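Local coordinates for protein probable DNA endonuclease SmrA (Escherichia coli, PDB 3QD7) that binds DNA and cuts it as an endonuclease, its small MutS-related (Smr) domain being carried on a stand-alone protein, at residues 6-11 with 59-64; 10-15 with 97-102; 78-83 with 125-130. One frame throughout, in Å; residues are numbered along the deposited sequence.

Interaction 1: 6-11 with 59-64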
loop_
_atom_site.group_PDB
_atom_site.type_symbol
_atom_site.label_atom_id
_atom_site.label_comp_id
_atom_site.label_asym_id
_atom_site.label_seq_id
_atom_site.Cartn_x
_atom_site.Cartn_y
_atom_site.Cartn_z
ATOM N N LEU A 6 8.293 10.672 -14.872
ATOM C CA LEU A 6 8.258 9.990 -16.171
ATOM C C LEU A 6 8.489 8.477 -16.063
ATOM O O LEU A 6 8.104 7.733 -16.965
ATOM C CB LEU A 6 9.137 10.660 -17.235
ATOM C CG LEU A 6 10.573 11.101 -16.999
ATOM C CD1 LEU A 6 11.550 9.976 -17.187
ATOM C CD2 LEU A 6 10.867 12.216 -17.983
ATOM N N ASP A 7 9.072 8.029 -14.945
ATOM C CA ASP A 7 9.284 6.588 -14.639
ATOM C C ASP A 7 8.137 5.909 -13.870
ATOM O O ASP A 7 8.187 4.700 -13.620
ATOM C CB ASP A 7 10.562 6.401 -13.827
ATOM C CG ASP A 7 11.796 6.849 -14.576
ATOM O OD1 ASP A 7 11.958 6.478 -15.759
ATOM O OD2 ASP A 7 12.604 7.568 -13.974
ATOM N N ASN A 8 7.125 6.692 -13.498
ATOM C CA ASN A 8 5.983 6.219 -12.719
ATOM C C ASN A 8 5.102 5.286 -13.521
ATOM O O ASN A 8 4.228 5.717 -14.269
ATOM C CB ASN A 8 5.158 7.398 -12.157
ATOM C CG ASN A 8 4.207 6.966 -11.031
ATOM O OD1 ASN A 8 3.702 5.842 -11.036
ATOM N ND2 ASN A 8 3.969 7.859 -10.062
ATOM N N PHE A 9 5.326 3.992 -13.324
ATOM C CA PHE A 9 4.614 2.944 -14.055
ATOM C C PHE A 9 3.260 2.561 -13.464
ATOM O O PHE A 9 2.554 1.713 -14.022
ATOM C CB PHE A 9 5.501 1.687 -14.190
ATOM C CG PHE A 9 6.135 1.237 -12.897
ATOM C CD1 PHE A 9 7.507 1.378 -12.714
ATOM C CD2 PHE A 9 5.356 0.652 -11.867
ATOM C CE1 PHE A 9 8.115 0.964 -11.518
ATOM C CE2 PHE A 9 5.951 0.224 -10.667
ATOM C CZ PHE A 9 7.342 0.397 -10.488
ATOM N N LEU A 10 2.888 3.162 -12.344
ATOM C CA LEU A 10 1.572 2.896 -11.736
ATOM C C LEU A 10 0.420 3.259 -12.695
ATOM O O LEU A 10 0.409 4.344 -13.293
ATOM C CB LEU A 10 1.444 3.640 -10.399
ATOM C CG LEU A 10 2.553 3.317 -9.372
ATOM C CD1 LEU A 10 2.229 3.864 -8.025
ATOM C CD2 LEU A 10 2.772 1.807 -9.245
ATOM N N THR A 11 -0.550 2.358 -12.833
ATOM C CA THR A 11 -1.569 2.500 -13.874
ATOM C C THR A 11 -2.907 2.916 -13.277
ATOM O O THR A 11 -3.209 2.617 -12.117
ATOM C CB THR A 11 -1.767 1.183 -14.718
ATOM O OG1 THR A 11 -2.262 0.139 -13.876
ATOM C CG2 THR A 11 -0.455 0.733 -15.420
ATOM N N GLU A 59 -2.311 12.655 -7.066
ATOM C CA GLU A 59 -1.299 12.949 -6.035
ATOM C C GLU A 59 -0.922 11.683 -5.259
ATOM O O GLU A 59 0.241 11.482 -4.957
ATOM C CB GLU A 59 -1.770 14.066 -5.100
ATOM C CG GLU A 59 -0.685 14.618 -4.160
ATOM C CD GLU A 59 0.396 15.491 -4.872
ATOM O OE1 GLU A 59 1.499 15.695 -4.295
ATOM O OE2 GLU A 59 0.145 15.978 -5.997
ATOM N N CYS A 60 -1.907 10.841 -4.944
ATOM C CA CYS A 60 -1.669 9.535 -4.319
ATOM C C CYS A 60 -0.752 8.690 -5.171
ATOM O O CYS A 60 0.145 8.052 -4.649
ATOM C CB CYS A 60 -2.986 8.758 -4.117
ATOM S SG CYS A 60 -4.027 9.401 -2.808
ATOM N N ARG A 61 -0.983 8.683 -6.485
ATOM C CA ARG A 61 -0.157 7.892 -7.403
ATOM C C ARG A 61 1.326 8.329 -7.433
ATOM O O ARG A 61 2.236 7.490 -7.520
ATOM C CB ARG A 61 -0.747 7.911 -8.810
ATOM C CG ARG A 61 -0.146 6.864 -9.746
ATOM C CD ARG A 61 -0.726 6.961 -11.160
ATOM N NE ARG A 61 -0.152 8.118 -11.811
ATOM C CZ ARG A 61 0.869 8.065 -12.655
ATOM N NH1 ARG A 61 1.388 6.892 -13.009
ATOM N NH2 ARG A 61 1.362 9.188 -13.153
ATOM N N LYS A 62 1.552 9.636 -7.352
ATOM C CA LYS A 62 2.911 10.188 -7.270
ATOM C C LYS A 62 3.581 9.894 -5.912
ATOM O O LYS A 62 4.749 9.536 -5.864
ATOM C CB LYS A 62 2.894 11.702 -7.568
ATOM C CG LYS A 62 2.308 12.060 -8.951
ATOM C CD LYS A 62 2.663 13.497 -9.427
ATOM C CE LYS A 62 1.988 14.561 -8.583
ATOM N NZ LYS A 62 1.770 15.818 -9.348
ATOM N N MET A 63 2.831 10.030 -4.823
ATOM C CA MET A 63 3.348 9.777 -3.469
ATOM C C MET A 63 3.689 8.296 -3.224
ATOM O O MET A 63 4.727 7.969 -2.678
ATOM C CB MET A 63 2.324 10.254 -2.422
ATOM C CG MET A 63 2.114 11.768 -2.407
ATOM S SD MET A 63 0.641 12.250 -1.477
ATOM C CE MET A 63 1.295 12.217 0.189
ATOM N N VAL A 64 2.810 7.401 -3.641
ATOM C CA VAL A 64 3.036 5.962 -3.439
ATOM C C VAL A 64 4.296 5.523 -4.202
ATOM O O VAL A 64 5.155 4.818 -3.676
ATOM C CB VAL A 64 1.751 5.140 -3.874
ATOM C CG1 VAL A 64 2.027 3.634 -3.968
ATOM C CG2 VAL A 64 0.570 5.444 -2.921
#

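Interaction 2: 10-15 with 97-102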
loop_
_atom_site.group_PDB
_atom_site.type_symbol
_atom_site.label_atom_id
_atom_site.label_comp_id
_atom_site.label_asym_id
_atom_site.label_seq_id
_atom_site.Cartn_x
_atom_site.Cartn_y
_atom_site.Cartn_z
ATOM N N LEU A 10 2.888 3.162 -12.344
ATOM C CA LEU A 10 1.572 2.896 -11.736
ATOM C C LEU A 10 0.420 3.259 -12.695
ATOM O O LEU A 10 0.409 4.344 -13.293
ATOM C CB LEU A 10 1.444 3.640 -10.399
ATOM C CG LEU A 10 2.553 3.317 -9.372
ATOM C CD1 LEU A 10 2.229 3.864 -8.025
ATOM C CD2 LEU A 10 2.772 1.807 -9.245
ATOM N N THR A 11 -0.550 2.358 -12.833
ATOM C CA THR A 11 -1.569 2.500 -13.874
ATOM C C THR A 11 -2.907 2.916 -13.277
ATOM O O THR A 11 -3.209 2.617 -12.117
ATOM C CB THR A 11 -1.767 1.183 -14.718
ATOM O OG1 THR A 11 -2.262 0.139 -13.876
ATOM C CG2 THR A 11 -0.455 0.733 -15.420
ATOM N N THR A 12 -3.699 3.617 -14.073
ATOM C CA THR A 12 -5.047 3.974 -13.681
ATOM C C THR A 12 -5.977 3.378 -14.721
ATOM O O THR A 12 -5.526 2.762 -15.688
ATOM C CB THR A 12 -5.250 5.502 -13.613
ATOM O OG1 THR A 12 -5.006 6.064 -14.900
ATOM C CG2 THR A 12 -4.304 6.141 -12.624
ATOM N N GLY A 13 -7.273 3.545 -14.527
ATOM C CA GLY A 13 -8.211 3.184 -15.576
ATOM C C GLY A 13 -8.650 1.757 -15.412
ATOM O O GLY A 13 -7.842 0.875 -15.112
ATOM N N PHE A 14 -9.943 1.536 -15.618
ATOM C CA PHE A 14 -10.561 0.231 -15.360
ATOM C C PHE A 14 -10.242 -0.201 -13.925
ATOM O O PHE A 14 -9.951 -1.379 -13.647
ATOM C CB PHE A 14 -10.142 -0.811 -16.412
ATOM C CG PHE A 14 -10.526 -0.430 -17.823
ATOM C CD1 PHE A 14 -11.719 -0.886 -18.379
ATOM C CD2 PHE A 14 -9.712 0.406 -18.583
ATOM C CE1 PHE A 14 -12.083 -0.522 -19.668
ATOM C CE2 PHE A 14 -10.072 0.775 -19.876
ATOM C CZ PHE A 14 -11.256 0.308 -20.419
ATOM N N LEU A 15 -10.294 0.787 -13.024
ATOM C CA LEU A 15 -10.182 0.538 -11.603
ATOM C C LEU A 15 -11.163 -0.559 -11.243
ATOM O O LEU A 15 -12.348 -0.492 -11.584
ATOM C CB LEU A 15 -10.457 1.790 -10.758
ATOM C CG LEU A 15 -10.299 1.573 -9.237
ATOM C CD1 LEU A 15 -8.947 0.956 -8.899
ATOM C CD2 LEU A 15 -10.503 2.865 -8.473
ATOM N N ARG A 97 -8.007 3.433 -1.652
ATOM C CA ARG A 97 -7.692 2.092 -1.185
ATOM C C ARG A 97 -7.594 1.126 -2.375
ATOM O O ARG A 97 -6.696 0.280 -2.432
ATOM C CB ARG A 97 -8.769 1.606 -0.195
ATOM C CG ARG A 97 -8.377 0.307 0.559
ATOM C CD ARG A 97 -9.436 -0.138 1.558
ATOM N NE ARG A 97 -10.653 -0.605 0.895
ATOM C CZ ARG A 97 -11.166 -1.825 1.009
ATOM N NH1 ARG A 97 -10.588 -2.754 1.784
ATOM N NH2 ARG A 97 -12.273 -2.115 0.332
ATOM N N SER A 98 -8.533 1.252 -3.320
ATOM C CA SER A 98 -8.580 0.333 -4.482
ATOM C C SER A 98 -7.402 0.537 -5.426
ATOM O O SER A 98 -6.834 -0.441 -5.920
ATOM C CB SER A 98 -9.904 0.422 -5.240
ATOM O OG SER A 98 -10.954 -0.056 -4.447
ATOM N N TYR A 99 -7.015 1.796 -5.631
ATOM C CA TYR A 99 -5.826 2.106 -6.422
ATOM C C TYR A 99 -4.582 1.610 -5.734
ATOM O O TYR A 99 -3.682 1.069 -6.401
ATOM C CB TYR A 99 -5.716 3.607 -6.695
ATOM C CG TYR A 99 -6.409 4.032 -7.972
ATOM C CD1 TYR A 99 -6.057 3.457 -9.210
ATOM C CD2 TYR A 99 -7.419 5.002 -7.956
ATOM C CE1 TYR A 99 -6.684 3.847 -10.389
ATOM C CE2 TYR A 99 -8.068 5.398 -9.144
ATOM C CZ TYR A 99 -7.685 4.811 -10.349
ATOM O OH TYR A 99 -8.305 5.178 -11.507
ATOM N N VAL A 100 -4.512 1.789 -4.403
ATOM C CA VAL A 100 -3.316 1.346 -3.661
ATOM C C VAL A 100 -3.184 -0.186 -3.785
ATOM O O VAL A 100 -2.090 -0.719 -3.984
ATOM C CB VAL A 100 -3.331 1.803 -2.160
ATOM C CG1 VAL A 100 -2.245 1.066 -1.355
ATOM C CG2 VAL A 100 -3.164 3.352 -2.018
ATOM N N ALA A 101 -4.312 -0.889 -3.710
ATOM C CA ALA A 101 -4.309 -2.344 -3.907
ATOM C C ALA A 101 -3.663 -2.770 -5.233
ATOM O O ALA A 101 -2.895 -3.719 -5.273
ATOM C CB ALA A 101 -5.724 -2.898 -3.815
ATOM N N ARG A 102 -3.998 -2.077 -6.319
ATOM C CA ARG A 102 -3.424 -2.383 -7.616
ATOM C C ARG A 102 -1.969 -1.942 -7.689
ATOM O O ARG A 102 -1.116 -2.702 -8.137
ATOM C CB ARG A 102 -4.212 -1.660 -8.709
ATOM C CG ARG A 102 -3.482 -1.601 -10.035
ATOM C CD ARG A 102 -4.123 -0.607 -10.944
ATOM N NE ARG A 102 -5.348 -1.155 -11.517
ATOM C CZ ARG A 102 -5.985 -0.625 -12.550
ATOM N NH1 ARG A 102 -5.508 0.478 -13.125
ATOM N NH2 ARG A 102 -7.089 -1.203 -13.007
#

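Interaction 3: 78-83 with 125-130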
loop_
_atom_site.group_PDB
_atom_site.type_symbol
_atom_site.label_atom_id
_atom_site.label_comp_id
_atom_site.label_asym_id
_atom_site.label_seq_id
_atom_site.Cartn_x
_atom_site.Cartn_y
_atom_site.Cartn_z
ATOM N N ASN A 78 9.256 -3.348 5.619
ATOM C CA ASN A 78 7.811 -3.177 5.678
ATOM C C ASN A 78 7.418 -1.738 5.868
ATOM O O ASN A 78 8.119 -0.970 6.507
ATOM C CB ASN A 78 7.164 -4.072 6.730
ATOM C CG ASN A 78 7.998 -4.195 7.972
ATOM O OD1 ASN A 78 8.724 -5.181 8.150
ATOM N ND2 ASN A 78 7.915 -3.188 8.843
ATOM N N VAL A 79 6.297 -1.379 5.258
ATOM C CA VAL A 79 5.800 -0.022 5.335
ATOM C C VAL A 79 4.313 -0.056 5.557
ATOM O O VAL A 79 3.658 -1.087 5.322
ATOM C CB VAL A 79 6.173 0.820 4.095
ATOM C CG1 VAL A 79 7.669 0.946 4.013
ATOM C CG2 VAL A 79 5.614 0.192 2.781
ATOM N N LEU A 80 3.808 1.063 6.059
ATOM C CA LEU A 80 2.399 1.268 6.316
ATOM C C LEU A 80 1.837 2.300 5.356
ATOM O O LEU A 80 2.366 3.410 5.239
ATOM C CB LEU A 80 2.208 1.781 7.762
ATOM C CG LEU A 80 0.774 2.086 8.215
ATOM C CD1 LEU A 80 -0.034 0.788 8.248
ATOM C CD2 LEU A 80 0.837 2.692 9.596
ATOM N N ILE A 81 0.743 1.971 4.678
ATOM C CA ILE A 81 0.075 2.990 3.883
ATOM C C ILE A 81 -1.309 3.306 4.434
ATOM O O ILE A 81 -2.136 2.416 4.590
ATOM C CB ILE A 81 -0.007 2.607 2.383
ATOM C CG1 ILE A 81 1.381 2.244 1.811
ATOM C CG2 ILE A 81 -0.662 3.752 1.580
ATOM C CD1 ILE A 81 1.282 1.721 0.393
ATOM N N ILE A 82 -1.556 4.594 4.671
ATOM C CA ILE A 82 -2.792 5.080 5.261
ATOM C C ILE A 82 -3.676 5.713 4.201
ATOM O O ILE A 82 -3.403 6.824 3.711
ATOM C CB ILE A 82 -2.512 6.138 6.374
ATOM C CG1 ILE A 82 -1.373 5.645 7.296
ATOM C CG2 ILE A 82 -3.809 6.459 7.165
ATOM C CD1 ILE A 82 -0.642 6.733 8.094
ATOM N N HIS A 83 -4.737 5.005 3.835
ATOM C CA HIS A 83 -5.680 5.510 2.823
ATOM C C HIS A 83 -6.974 6.078 3.416
ATOM O O HIS A 83 -7.611 6.923 2.796
ATOM C CB HIS A 83 -6.004 4.418 1.816
ATOM C CG HIS A 83 -6.392 3.128 2.455
ATOM N ND1 HIS A 83 -5.578 2.020 2.438
ATOM C CD2 HIS A 83 -7.499 2.780 3.151
ATOM C CE1 HIS A 83 -6.170 1.039 3.091
ATOM N NE2 HIS A 83 -7.330 1.481 3.545
ATOM N N ALA A 125 -5.864 1.421 6.771
ATOM C CA ALA A 125 -4.432 1.359 6.406
ATOM C C ALA A 125 -4.030 -0.016 6.024
ATOM O O ALA A 125 -4.709 -0.988 6.396
ATOM C CB ALA A 125 -3.566 1.842 7.593
ATOM N N CYS A 126 -2.920 -0.161 5.315
ATOM C CA CYS A 126 -2.402 -1.504 5.100
ATOM C C CYS A 126 -0.890 -1.616 5.299
ATOM O O CYS A 126 -0.130 -0.665 5.043
ATOM C CB CYS A 126 -2.849 -2.078 3.748
ATOM S SG CYS A 126 -2.091 -1.277 2.358
ATOM N N TYR A 127 -0.494 -2.779 5.800
ATOM C CA TYR A 127 0.888 -3.202 5.970
ATOM C C TYR A 127 1.346 -3.686 4.636
ATOM O O TYR A 127 0.587 -4.368 3.946
ATOM C CB TYR A 127 0.956 -4.429 6.889
ATOM C CG TYR A 127 0.583 -4.165 8.311
ATOM C CD1 TYR A 127 0.851 -2.930 8.886
ATOM C CD2 TYR A 127 -0.012 -5.154 9.102
ATOM C CE1 TYR A 127 0.541 -2.665 10.186
ATOM C CE2 TYR A 127 -0.332 -4.893 10.423
ATOM C CZ TYR A 127 -0.043 -3.638 10.950
ATOM O OH TYR A 127 -0.331 -3.325 12.241
ATOM N N VAL A 128 2.597 -3.415 4.298
ATOM C CA VAL A 128 3.154 -3.878 3.050
ATOM C C VAL A 128 4.513 -4.541 3.342
ATOM O O VAL A 128 5.360 -3.960 4.037
ATOM C CB VAL A 128 3.326 -2.691 2.031
ATOM C CG1 VAL A 128 3.823 -3.181 0.663
ATOM C CG2 VAL A 128 2.050 -1.867 1.904
ATOM N N ALA A 129 4.716 -5.752 2.812
ATOM C CA ALA A 129 6.014 -6.420 2.926
ATOM C C ALA A 129 6.867 -6.099 1.700
ATOM O O ALA A 129 6.418 -6.253 0.566
ATOM C CB ALA A 129 5.857 -7.934 3.105
ATOM N N LEU A 130 8.093 -5.662 1.955
ATOM C CA LEU A 130 9.014 -5.258 0.903
ATOM C C LEU A 130 10.227 -6.196 0.896
ATOM O O LEU A 130 10.774 -6.512 1.955
ATOM C CB LEU A 130 9.468 -3.808 1.146
ATOM C CG LEU A 130 8.796 -2.588 0.495
ATOM C CD1 LEU A 130 7.369 -2.731 0.100
ATOM C CD2 LEU A 130 8.933 -1.388 1.356
#

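Interaction 1: 6-11 with 59-64
Arg61, on helix 57-73 of the Smr domain, reaches out to the N-terminal segment at Asn8 and Leu10. Asn8 forms an Asx turn: its OD1 accepts a hydrogen bond from Leu10 N. The carbonyls of Asn8 and Leu10 both lie within reach of Arg61 NH1. The Arg61 chain leaves CB with CG anti to the backbone N (chi1 -166°). CG lies 3.7 Å from Leu10 CB. The chain bends about the CG-CD bond, and CD passes close to Leu10 O. NE turns to Glu58, with which it makes a salt bridge. CZ has the Asn8 amide over one face, the two planes 29° apart and stacked. Of the two terminal nitrogens, NH1 is the one that meets the loop backbone. It gives a hydrogen bond of 2.7 Å to Leu10 O, which sits near the guanidinium edge and somewhat out of its plane. A weak bond of 3.3 Å runs from NH1 to Asn8 O.

The Asn8 side chain works in both directions. While OD1 holds the turn, ND2 donates to Arg61 O at 3.1 Å. This bond is nearly straight at the hydrogen (168°), but ND2 stands above the plane of the helix carbonyl. ND2 is also hydrogen-bonded to Gln5 OE1, so the amide is fixed from several sides and its rotation is set. Leu10 is buried; Phe65 of helix 57-73 and Trp103 of helix 92-105 also touch it. Leu10 CD1 meets Val64 CG1 at 4.1 Å.

Interaction 2: 10-15 with 97-102
The Tyr99 ring and the Arg102 guanidinium both meet segment 10-15, the ring with a face and an edge, the guanidinium with its edge. Leu15 CD2 lies over one ring face as a CH-pi contact, 3.9 Å from the centroid and offset toward the rim. Gly13 N sits at the ring edge, 3.6 Å from Tyr99 OH. Thr12 CA approaches CE1 obliquely. The ring also meets the indole of Trp103.

The Arg102 guanidinium takes loop carbonyls at its edge. NH1 and NH2 grip Gly13 O end-on, each at 3.1 Å, and the oxygen lies in the guanidinium plane. Both nitrogens come to this oxygen from one face of its carbonyl plane. NH1 also makes a weak bond of 3.3 Å to Thr11 O. An extended first torsion (chi1 164°) carries CG out toward the loop, and the chain turns at the CG-CD bond. Asp16 forms a salt bridge with NH2, so the charge also has an acidic mate.

The N-terminal arm, which has no regular helix or strand, runs across helix 92-105 of the Smr domain at the protein surface. Gly13 has backbone angles (phi 91°) at which a CB would jam against the carbonyl O of Thr12, which by itself calls for glycine. Leu15 CD1 packs on the helix at Ser98 CB, 3.8 Å away. Ser98 OG is hydrogen-bonded to Ile18 N.

Interaction 3: 78-83 with 125-130
His83 CG stands between its backbone N and carbonyl carbon (chi1 49°), which brings the ring back over Ala125 of the neighbouring strand. One ring face covers Ala125 CA, and NE2 is hydrogen-bonded to Ser123 O. The first torsion of Leu80 is fully extended (chi1 179°), and its CD1 meets Ala125 CB at 3.7 Å and Tyr127 CD1 at 3.9 Å.

Strands 78-82 and 125-130 are antiparallel neighbours, interior strands of the mixed sheet in the alpha/beta/alpha fold of the Smr domain. Val79 with Val128 and Ile81 with Cys126 are hydrogen-bonded pairs. Ile81 N to Cys126 O is 2.8 Å and nearly straight (171°). Val79, Ile81, Cys126 and Val128 share one sheet face, where Leu104 of helix 92-105 touches Ile81 and Val128. Val79 CG1 meets Leu130 CD2 at 3.8 Å. Leu80, Ile82, Ala125 and Tyr127 are on the other face. There Tyr127 stacks on Tyr44, and its OH is hydrogen-bonded to His120 ND1.

Replacing His83 by an alanine would probably leave Ser123 O without this partner and open a gap over Ala125. The four backbone bonds satisfy buried polar atoms, which is consistent with the largely apolar packing of Val79, Ile81 and Val128 on one face.

How the interactions relate
Interactions 1 and 2 start from the same N-terminal stretch and share Leu10 and Thr11. Their centres are about 10 Å apart, and they touch where Arg61 CD meets Thr12 CG2 at 4.0 Å. Interaction 3 lies in the sheet, nearer the centre of the chain, its centre about 16 Å from that of interaction 1 and about 15 Å from that of interaction 2. Interaction 1 closes before interaction 3 opens, while the segments of interactions 2 and 3 alternate, helix 92-105 coming between strands 78-82 and 125-130. The N-terminal segment thus bridges helices 57-73 and 92-105, and helix 92-105 packs against the strands of interaction 3 through Val100 on Ile81 and Arg97 on His83.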